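Local coordinates for putative uncharacterized protein (Pyrococcus furiosus, PDB 3V68) that is of unknown function, belongs to the DUF2666 family and probably binds double-stranded DNA, at residues L48-L58 / L97-E108; K188-F196 / I208-K216. One frame throughout, in Å; residues are numbered along the deposited sequence.

Contact 1: residues L48-L58 / L97-E108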
loop_
_atom_site.group_PDB
_atom_site.type_symbol
_atom_site.label_atom_id
_atom_site.label_comp_id
_atom_site.label_asym_id
_atom_site.label_seq_id
_atom_site.Cartn_x
_atom_site.Cartn_y
_atom_site.Cartn_z
ATOM N N LEU A 48 -9.092 10.022 -1.596
ATOM C CA LEU A 48 -9.497 9.633 -2.953
ATOM C C LEU A 48 -10.904 10.100 -3.326
ATOM O O LEU A 48 -11.351 9.880 -4.454
ATOM C CB LEU A 48 -9.384 8.114 -3.129
ATOM C CG LEU A 48 -7.989 7.480 -3.049
ATOM C CD1 LEU A 48 -8.112 5.962 -3.073
ATOM C CD2 LEU A 48 -7.080 7.958 -4.171
ATOM N N GLY A 49 -11.578 10.758 -2.385
ATOM C CA GLY A 49 -12.998 11.102 -2.504
ATOM C C GLY A 49 -13.430 12.024 -3.635
ATOM O O GLY A 49 -14.611 12.045 -3.998
ATOM N N GLU A 50 -12.488 12.789 -4.189
ATOM C CA GLU A 50 -12.770 13.668 -5.330
ATOM C C GLU A 50 -13.075 12.856 -6.592
ATOM O O GLU A 50 -13.830 13.310 -7.458
ATOM C CB GLU A 50 -11.594 14.625 -5.598
ATOM C CG GLU A 50 -11.268 15.597 -4.452
ATOM C CD GLU A 50 -9.820 16.107 -4.458
ATOM O OE1 GLU A 50 -8.925 15.439 -5.029
ATOM O OE2 GLU A 50 -9.571 17.181 -3.867
ATOM N N LYS A 51 -12.500 11.655 -6.682
ATOM C CA LYS A 51 -12.566 10.836 -7.897
ATOM C C LYS A 51 -13.173 9.446 -7.697
ATOM O O LYS A 51 -13.590 8.804 -8.663
ATOM C CB LYS A 51 -11.167 10.688 -8.516
ATOM C CG LYS A 51 -10.478 11.997 -8.929
ATOM C CD LYS A 51 -11.337 12.840 -9.862
ATOM C CE LYS A 51 -11.698 12.095 -11.139
ATOM N NZ LYS A 51 -12.360 13.002 -12.115
ATOM N N ILE A 52 -13.214 8.983 -6.449
ATOM C CA ILE A 52 -13.715 7.646 -6.130
ATOM C C ILE A 52 -14.680 7.739 -4.951
ATOM O O ILE A 52 -14.380 8.385 -3.943
ATOM C CB ILE A 52 -12.549 6.653 -5.799
ATOM C CG1 ILE A 52 -11.607 6.485 -7.000
ATOM C CG2 ILE A 52 -13.088 5.280 -5.348
ATOM C CD1 ILE A 52 -10.230 5.908 -6.650
ATOM N N ASP A 53 -15.843 7.110 -5.088
ATOM C CA ASP A 53 -16.800 7.017 -3.992
ATOM C C ASP A 53 -16.292 5.950 -3.030
ATOM O O ASP A 53 -16.628 4.772 -3.161
ATOM C CB ASP A 53 -18.188 6.653 -4.535
ATOM C CG ASP A 53 -19.257 6.551 -3.444
ATOM O OD1 ASP A 53 -18.936 6.627 -2.235
ATOM O OD2 ASP A 53 -20.439 6.378 -3.807
ATOM N N VAL A 54 -15.468 6.370 -2.069
ATOM C CA VAL A 54 -14.787 5.429 -1.173
ATOM C C VAL A 54 -15.740 4.714 -0.211
ATOM O O VAL A 54 -15.575 3.524 0.051
ATOM C CB VAL A 54 -13.620 6.100 -0.413
ATOM C CG1 VAL A 54 -12.966 5.122 0.566
ATOM C CG2 VAL A 54 -12.583 6.602 -1.412
ATOM N N ASN A 55 -16.743 5.432 0.291
ATOM C CA ASN A 55 -17.760 4.799 1.130
ATOM C C ASN A 55 -18.433 3.633 0.406
ATOM O O ASN A 55 -18.574 2.547 0.965
ATOM C CB ASN A 55 -18.793 5.821 1.608
ATOM C CG ASN A 55 -18.226 6.791 2.632
ATOM O OD1 ASN A 55 -18.258 8.006 2.435
ATOM N ND2 ASN A 55 -17.699 6.258 3.733
ATOM N N GLY A 56 -18.817 3.864 -0.847
ATOM C CA GLY A 56 -19.384 2.821 -1.691
ATOM C C GLY A 56 -18.406 1.689 -1.945
ATOM O O GLY A 56 -18.777 0.515 -1.901
ATOM N N LEU A 57 -17.150 2.048 -2.203
ATOM C CA LEU A 57 -16.106 1.067 -2.497
ATOM C C LEU A 57 -15.903 0.081 -1.353
ATOM O O LEU A 57 -15.899 -1.132 -1.564
ATOM C CB LEU A 57 -14.785 1.769 -2.837
ATOM C CG LEU A 57 -13.572 0.887 -3.154
ATOM C CD1 LEU A 57 -13.762 0.099 -4.450
ATOM C CD2 LEU A 57 -12.323 1.750 -3.222
ATOM N N LEU A 58 -15.753 0.615 -0.146
ATOM C CA LEU A 58 -15.505 -0.207 1.036
ATOM C C LEU A 58 -16.768 -0.911 1.542
ATOM O O LEU A 58 -16.704 -1.727 2.466
ATOM C CB LEU A 58 -14.851 0.632 2.140
ATOM C CG LEU A 58 -13.515 1.308 1.793
ATOM C CD1 LEU A 58 -13.027 2.168 2.952
ATOM C CD2 LEU A 58 -12.448 0.297 1.387
ATOM N N LEU A 97 -7.825 5.061 -12.463
ATOM C CA LEU A 97 -8.491 5.209 -11.167
ATOM C C LEU A 97 -9.144 3.916 -10.686
ATOM O O LEU A 97 -9.146 3.635 -9.484
ATOM C CB LEU A 97 -9.505 6.357 -11.198
ATOM C CG LEU A 97 -8.921 7.763 -11.371
ATOM C CD1 LEU A 97 -10.020 8.754 -11.738
ATOM C CD2 LEU A 97 -8.179 8.218 -10.115
ATOM N N VAL A 98 -9.686 3.130 -11.615
ATOM C CA VAL A 98 -10.231 1.807 -11.289
ATOM C C VAL A 98 -9.165 0.901 -10.666
ATOM O O VAL A 98 -9.431 0.208 -9.685
ATOM C CB VAL A 98 -10.910 1.128 -12.517
ATOM C CG1 VAL A 98 -11.159 -0.355 -12.269
ATOM C CG2 VAL A 98 -12.227 1.823 -12.841
ATOM N N GLU A 99 -7.952 0.928 -11.216
ATOM C CA GLU A 99 -6.866 0.128 -10.656
ATOM C C GLU A 99 -6.495 0.568 -9.231
ATOM O O GLU A 99 -6.227 -0.273 -8.363
ATOM C CB GLU A 99 -5.640 0.150 -11.570
ATOM C CG GLU A 99 -4.604 -0.908 -11.197
ATOM C CD GLU A 99 -3.369 -0.896 -12.078
ATOM O OE1 GLU A 99 -3.192 0.044 -12.885
ATOM O OE2 GLU A 99 -2.565 -1.844 -11.952
ATOM N N VAL A 100 -6.499 1.880 -8.999
ATOM C CA VAL A 100 -6.282 2.440 -7.663
ATOM C C VAL A 100 -7.364 1.972 -6.686
ATOM O O VAL A 100 -7.048 1.479 -5.601
ATOM C CB VAL A 100 -6.206 3.985 -7.704
ATOM C CG1 VAL A 100 -6.242 4.594 -6.292
ATOM C CG2 VAL A 100 -4.945 4.415 -8.438
ATOM N N ALA A 101 -8.628 2.118 -7.085
ATOM C CA ALA A 101 -9.764 1.685 -6.263
ATOM C C ALA A 101 -9.689 0.195 -5.957
ATOM O O ALA A 101 -9.937 -0.231 -4.825
ATOM C CB ALA A 101 -11.084 2.025 -6.951
ATOM N N LYS A 102 -9.326 -0.592 -6.966
ATOM C CA LYS A 102 -9.173 -2.039 -6.816
ATOM C C LYS A 102 -8.099 -2.387 -5.783
ATOM O O LYS A 102 -8.279 -3.302 -4.989
ATOM C CB LYS A 102 -8.840 -2.669 -8.168
ATOM C CG LYS A 102 -8.931 -4.183 -8.222
ATOM C CD LYS A 102 -8.553 -4.644 -9.619
ATOM C CE LYS A 102 -8.314 -6.135 -9.678
ATOM N NZ LYS A 102 -7.922 -6.560 -11.053
ATOM N N ALA A 103 -6.991 -1.649 -5.787
ATOM C CA ALA A 103 -5.917 -1.866 -4.812
ATOM C C ALA A 103 -6.364 -1.544 -3.388
ATOM O O ALA A 103 -5.974 -2.232 -2.444
ATOM C CB ALA A 103 -4.677 -1.055 -5.173
ATOM N N VAL A 104 -7.180 -0.499 -3.244
ATOM C CA VAL A 104 -7.725 -0.118 -1.939
ATOM C C VAL A 104 -8.651 -1.219 -1.430
ATOM O O VAL A 104 -8.533 -1.664 -0.283
ATOM C CB VAL A 104 -8.467 1.245 -2.009
ATOM C CG1 VAL A 104 -9.327 1.471 -0.773
ATOM C CG2 VAL A 104 -7.465 2.374 -2.165
ATOM N N LEU A 105 -9.554 -1.666 -2.299
ATOM C CA LEU A 105 -10.493 -2.727 -1.951
ATOM C C LEU A 105 -9.765 -4.032 -1.609
ATOM O O LEU A 105 -10.071 -4.679 -0.613
ATOM C CB LEU A 105 -11.499 -2.952 -3.085
ATOM C CG LEU A 105 -12.579 -4.011 -2.846
ATOM C CD1 LEU A 105 -13.462 -3.618 -1.666
ATOM C CD2 LEU A 105 -13.416 -4.237 -4.096
ATOM N N THR A 106 -8.790 -4.397 -2.435
ATOM C CA THR A 106 -8.017 -5.617 -2.222
ATOM C C THR A 106 -7.323 -5.637 -0.853
ATOM O O THR A 106 -7.396 -6.636 -0.132
ATOM C CB THR A 106 -7.007 -5.832 -3.373
ATOM O OG1 THR A 106 -7.725 -5.937 -4.606
ATOM C CG2 THR A 106 -6.186 -7.102 -3.162
ATOM N N ARG A 107 -6.682 -4.530 -0.480
ATOM C CA ARG A 107 -6.042 -4.437 0.827
ATOM C C ARG A 107 -7.054 -4.618 1.959
ATOM O O ARG A 107 -6.817 -5.388 2.880
ATOM C CB ARG A 107 -5.302 -3.105 1.001
ATOM C CG ARG A 107 -4.756 -2.880 2.432
ATOM C CD ARG A 107 -3.911 -1.601 2.563
ATOM N NE ARG A 107 -2.610 -1.773 1.925
ATOM C CZ ARG A 107 -1.456 -1.934 2.566
ATOM N NH1 ARG A 107 -1.396 -1.894 3.895
ATOM N NH2 ARG A 107 -0.345 -2.096 1.862
ATOM N N GLU A 108 -8.179 -3.910 1.883
ATOM C CA GLU A 108 -9.150 -3.949 2.972
ATOM C C GLU A 108 -9.830 -5.311 3.095
ATOM O O GLU A 108 -10.063 -5.792 4.206
ATOM C CB GLU A 108 -10.171 -2.812 2.844
ATOM C CG GLU A 108 -9.564 -1.415 3.019
ATOM C CD GLU A 108 -8.700 -1.277 4.271
ATOM O OE1 GLU A 108 -9.233 -1.444 5.390
ATOM O OE2 GLU A 108 -7.489 -0.993 4.135
#
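Leu57 lies across Ala101 and Leu105, on the face that helix 97-108 turns toward the short helix 54-58; the two axes pass 10.3 Å apart at a crossing angle of -48°, a small helix-on-helix packing within the first of the chain's two DUF2666 regions. Leu57 CD2 rests 3.5 Å from Ala101 O and touches Ala101 CB and Val104 CG1, while its CD1 reaches Leu105 CB. With CG anti to the backbone N (chi1 179°), both methyls are carried down onto the helix. Trimming this leucine to an alanine would probably open a gap over Ala101 and remove the methyl contacts to Val104 CG1 and Leu105 CB. The small Ala101 suits its place because its CB meets both Leu57 CD2 and Ile52 CD1, the latter at 4.0 Å. Leu48 CD1 fits between Val104 CG2 (3.8 Å) and Val100 CG1. At the exposed end, Leu58 CD2 packs on the aliphatic Glu108 CG, whose carboxylate turns to Lys111. Lys51 likewise lends its CE to Leu97 CD1 (3.8 Å), while its NZ goes to Tyr247 and Glu88. From outside the pair, Ile82 of helix 76-83 touches Leu57, Ala101 and Leu105. What sets the start of helix 54-58 is Asp53, its N-cap: Gly56 N donates to Asp53 OD1 at 3.1 Å, nearly straight at 166° but from above the carboxylate plane.

Contact 2: residues K188-F196 / I208-K216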
loop_
_atom_site.group_PDB
_atom_site.type_symbol
_atom_site.label_atom_id
_atom_site.label_comp_id
_atom_site.label_asym_id
_atom_site.label_seq_id
_atom_site.Cartn_x
_atom_site.Cartn_y
_atom_site.Cartn_z
ATOM N N LYS A 188 14.254 -15.009 -5.054
ATOM C CA LYS A 188 13.849 -16.370 -4.691
ATOM C C LYS A 188 12.327 -16.481 -4.579
ATOM O O LYS A 188 11.729 -17.473 -5.007
ATOM C CB LYS A 188 14.498 -16.781 -3.367
ATOM C CG LYS A 188 14.746 -18.276 -3.203
ATOM C CD LYS A 188 15.952 -18.720 -4.024
ATOM C CE LYS A 188 16.695 -19.882 -3.378
ATOM N NZ LYS A 188 17.605 -19.419 -2.285
ATOM N N ILE A 189 11.709 -15.452 -4.001
ATOM C CA ILE A 189 10.256 -15.409 -3.861
ATOM C C ILE A 189 9.574 -15.372 -5.232
ATOM O O ILE A 189 8.571 -16.056 -5.449
ATOM C CB ILE A 189 9.804 -14.220 -2.962
ATOM C CG1 ILE A 189 10.224 -14.480 -1.510
ATOM C CG2 ILE A 189 8.290 -14.004 -3.056
ATOM C CD1 ILE A 189 10.091 -13.291 -0.582
ATOM N N VAL A 190 10.111 -14.572 -6.150
ATOM C CA VAL A 190 9.563 -14.524 -7.505
ATOM C C VAL A 190 9.623 -15.913 -8.138
ATOM O O VAL A 190 8.633 -16.400 -8.690
ATOM C CB VAL A 190 10.296 -13.485 -8.389
ATOM C CG1 VAL A 190 9.916 -13.651 -9.865
ATOM C CG2 VAL A 190 9.985 -12.073 -7.911
ATOM N N GLU A 191 10.774 -16.564 -8.022
ATOM C CA GLU A 191 10.949 -17.872 -8.647
ATOM C C GLU A 191 10.095 -18.958 -7.997
ATOM O O GLU A 191 9.615 -19.859 -8.670
ATOM C CB GLU A 191 12.427 -18.246 -8.704
ATOM C CG GLU A 191 13.160 -17.381 -9.713
ATOM C CD GLU A 191 14.652 -17.585 -9.734
ATOM O OE1 GLU A 191 15.135 -18.672 -9.339
ATOM O OE2 GLU A 191 15.349 -16.645 -10.180
ATOM N N TYR A 192 9.874 -18.835 -6.691
ATOM C CA TYR A 192 8.996 -19.745 -5.959
ATOM C C TYR A 192 7.595 -19.846 -6.590
ATOM O O TYR A 192 7.021 -20.936 -6.672
ATOM C CB TYR A 192 8.907 -19.273 -4.506
ATOM C CG TYR A 192 8.111 -20.148 -3.565
ATOM C CD1 TYR A 192 6.800 -19.822 -3.229
ATOM C CD2 TYR A 192 8.683 -21.277 -2.981
ATOM C CE1 TYR A 192 6.066 -20.605 -2.351
ATOM C CE2 TYR A 192 7.957 -22.069 -2.095
ATOM C CZ TYR A 192 6.652 -21.726 -1.790
ATOM O OH TYR A 192 5.926 -22.498 -0.921
ATOM N N PHE A 193 7.064 -18.711 -7.047
ATOM C CA PHE A 193 5.731 -18.661 -7.649
ATOM C C PHE A 193 5.749 -18.767 -9.181
ATOM O O PHE A 193 4.724 -18.559 -9.835
ATOM C CB PHE A 193 5.005 -17.384 -7.203
ATOM C CG PHE A 193 4.589 -17.401 -5.760
ATOM C CD1 PHE A 193 3.436 -18.077 -5.372
ATOM C CD2 PHE A 193 5.345 -16.745 -4.791
ATOM C CE1 PHE A 193 3.040 -18.100 -4.034
ATOM C CE2 PHE A 193 4.952 -16.753 -3.451
ATOM C CZ PHE A 193 3.803 -17.436 -3.072
ATOM N N GLY A 194 6.914 -19.093 -9.742
ATOM C CA GLY A 194 7.112 -19.093 -11.195
ATOM C C GLY A 194 6.275 -20.055 -12.024
ATOM O O GLY A 194 6.192 -19.903 -13.247
ATOM N N GLY A 195 5.652 -21.033 -11.367
ATOM C CA GLY A 195 4.778 -21.997 -12.033
ATOM C C GLY A 195 3.362 -21.512 -12.292
ATOM O O GLY A 195 2.524 -22.272 -12.781
ATOM N N PHE A 196 3.100 -20.248 -11.960
ATOM C CA PHE A 196 1.788 -19.621 -12.142
ATOM C C PHE A 196 1.886 -18.328 -12.944
ATOM O O PHE A 196 2.836 -17.553 -12.784
ATOM C CB PHE A 196 1.167 -19.286 -10.784
ATOM C CG PHE A 196 0.867 -20.486 -9.934
ATOM C CD1 PHE A 196 1.831 -21.004 -9.073
ATOM C CD2 PHE A 196 -0.388 -21.088 -9.977
ATOM C CE1 PHE A 196 1.554 -22.115 -8.280
ATOM C CE2 PHE A 196 -0.671 -22.197 -9.187
ATOM C CZ PHE A 196 0.303 -22.707 -8.332
ATOM N N ILE A 208 -2.363 -21.952 -5.751
ATOM C CA ILE A 208 -1.392 -20.900 -5.457
ATOM C C ILE A 208 -1.466 -20.425 -4.002
ATOM O O ILE A 208 -0.445 -20.093 -3.399
ATOM C CB ILE A 208 -1.418 -19.728 -6.490
ATOM C CG1 ILE A 208 -0.071 -18.980 -6.462
ATOM C CG2 ILE A 208 -2.622 -18.800 -6.285
ATOM C CD1 ILE A 208 0.062 -17.830 -7.454
ATOM N N VAL A 209 -2.672 -20.425 -3.434
ATOM C CA VAL A 209 -2.836 -20.106 -2.014
ATOM C C VAL A 209 -2.124 -21.153 -1.158
ATOM O O VAL A 209 -1.411 -20.812 -0.212
ATOM C CB VAL A 209 -4.321 -19.984 -1.618
ATOM C CG1 VAL A 209 -4.476 -19.922 -0.103
ATOM C CG2 VAL A 209 -4.921 -18.741 -2.245
ATOM N N GLN A 210 -2.298 -22.424 -1.515
ATOM C CA GLN A 210 -1.620 -23.504 -0.814
ATOM C C GLN A 210 -0.101 -23.359 -0.894
ATOM O O GLN A 210 0.597 -23.508 0.106
ATOM C CB GLN A 210 -2.072 -24.858 -1.357
ATOM C CG GLN A 210 -1.483 -26.052 -0.619
ATOM C CD GLN A 210 -1.941 -26.152 0.827
ATOM O OE1 GLN A 210 -3.033 -25.710 1.185
ATOM N NE2 GLN A 210 -1.103 -26.741 1.665
ATOM N N LEU A 211 0.403 -23.046 -2.088
ATOM C CA LEU A 211 1.828 -22.812 -2.262
ATOM C C LEU A 211 2.315 -21.654 -1.391
ATOM O O LEU A 211 3.372 -21.746 -0.758
ATOM C CB LEU A 211 2.172 -22.578 -3.738
ATOM C CG LEU A 211 3.668 -22.490 -4.061
ATOM C CD1 LEU A 211 4.399 -23.785 -3.737
ATOM C CD2 LEU A 211 3.903 -22.090 -5.514
ATOM N N PHE A 212 1.532 -20.577 -1.334
ATOM C CA PHE A 212 1.861 -19.487 -0.430
ATOM C C PHE A 212 1.921 -19.950 1.036
ATOM O O PHE A 212 2.839 -19.581 1.772
ATOM C CB PHE A 212 0.885 -18.314 -0.558
ATOM C CG PHE A 212 0.894 -17.423 0.648
ATOM C CD1 PHE A 212 1.879 -16.455 0.801
ATOM C CD2 PHE A 212 -0.035 -17.613 1.673
ATOM C CE1 PHE A 212 1.928 -15.669 1.944
ATOM C CE2 PHE A 212 0.005 -16.833 2.814
ATOM C CZ PHE A 212 0.989 -15.854 2.949
ATOM N N ARG A 213 0.938 -20.745 1.454
ATOM C CA ARG A 213 0.894 -21.211 2.840
ATOM C C ARG A 213 2.081 -22.090 3.213
ATOM O O ARG A 213 2.493 -22.121 4.370
ATOM C CB ARG A 213 -0.421 -21.924 3.139
ATOM C CG ARG A 213 -1.631 -21.020 3.062
ATOM C CD ARG A 213 -2.797 -21.625 3.814
ATOM N NE ARG A 213 -4.052 -20.945 3.516
ATOM C CZ ARG A 213 -4.446 -19.800 4.069
ATOM N NH1 ARG A 213 -3.682 -19.179 4.961
ATOM N NH2 ARG A 213 -5.612 -19.276 3.722
ATOM N N GLU A 214 2.640 -22.781 2.225
ATOM C CA GLU A 214 3.797 -23.635 2.434
ATOM C C GLU A 214 5.124 -22.886 2.379
ATOM O O GLU A 214 6.181 -23.481 2.617
ATOM C CB GLU A 214 3.793 -24.768 1.411
ATOM C CG GLU A 214 2.649 -25.735 1.616
ATOM C CD GLU A 214 2.354 -26.573 0.400
ATOM O OE1 GLU A 214 1.454 -27.431 0.491
ATOM O OE2 GLU A 214 3.008 -26.371 -0.646
ATOM N N PHE A 215 5.075 -21.589 2.064
ATOM C CA PHE A 215 6.289 -20.789 1.962
ATOM C C PHE A 215 6.910 -20.595 3.332
ATOM O O PHE A 215 6.275 -20.072 4.251
ATOM C CB PHE A 215 6.020 -19.442 1.276
ATOM C CG PHE A 215 7.205 -18.509 1.272
ATOM C CD1 PHE A 215 8.210 -18.638 0.318
ATOM C CD2 PHE A 215 7.305 -17.496 2.220
ATOM C CE1 PHE A 215 9.307 -17.770 0.315
ATOM C CE2 PHE A 215 8.391 -16.620 2.221
ATOM C CZ PHE A 215 9.397 -16.762 1.271
ATOM N N LYS A 216 8.156 -21.034 3.456
ATOM C CA LYS A 216 8.883 -20.936 4.704
ATOM C C LYS A 216 9.680 -19.645 4.684
ATOM O O LYS A 216 10.569 -19.455 3.846
ATOM C CB LYS A 216 9.796 -22.152 4.914
ATOM C CG LYS A 216 9.070 -23.503 4.984
ATOM C CD LYS A 216 9.201 -24.281 3.677
ATOM C CE LYS A 216 8.684 -25.714 3.806
ATOM N NZ LYS A 216 7.206 -25.829 3.621
#
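Tyr192, at the end of helix 188-192, has its CA 8.4 Å from the CA of Phe215, and beyond it a type I turn from Phe193 to Phe196 brings the chain back beside Ile208. The Tyr192 ring spans the gap, with CG anti to the backbone N (chi1 -176°), and its OH donates to Leu211 O at 2.7 Å, tilted 25° from the carbonyl plane. Phe215 sends its edge onto one face of this ring, a T-shaped pair with planes at 74° and CD1 over the centre; its CZ goes on to Ile189 CG1. Here two consecutive helices, 186-192 and 202-213, pack in the chain's second DUF2666 region, mostly through apolar groups with one hydrogen bond; tyrosine suits this partly exposed position, since its ring packs while its hydroxyl takes up a carbonyl. Leu211 is the shared wedge: CG lies 3.5 Å from Tyr192 CE1, and CD2 meets the edge of Phe196 at CE1. Over the face of Phe196 stands Ile208, its CG1 3.8 Å from the ring centroid in a CH-pi contact. The same CG1 touches Phe193 CD1, and Phe193 CZ reaches Phe212 CA at 3.9 Å. Glu228 and Met229 of helix 219-231 cover Phe193.

The two contacts fall in different DUF2666 regions, follow one another along the chain and do not touch: their centres are 28 Å apart and their nearest atoms about 12 Å. They share no helix. Contact 1 is the more interior, about 12 Å from the chain centre, and its side-chain contacts are aliphatic, some of them against backbone carbonyls, with no hydrogen bond between the segments. Contact 2, about 21 Å out and only partly buried, covers nearly the same area but relies on aromatic rings and one side-chain-to-carbonyl bond. The difference fits their places: branched aliphatics fill a close-packed interior, whereas large rings span a wider separation nearer the surface.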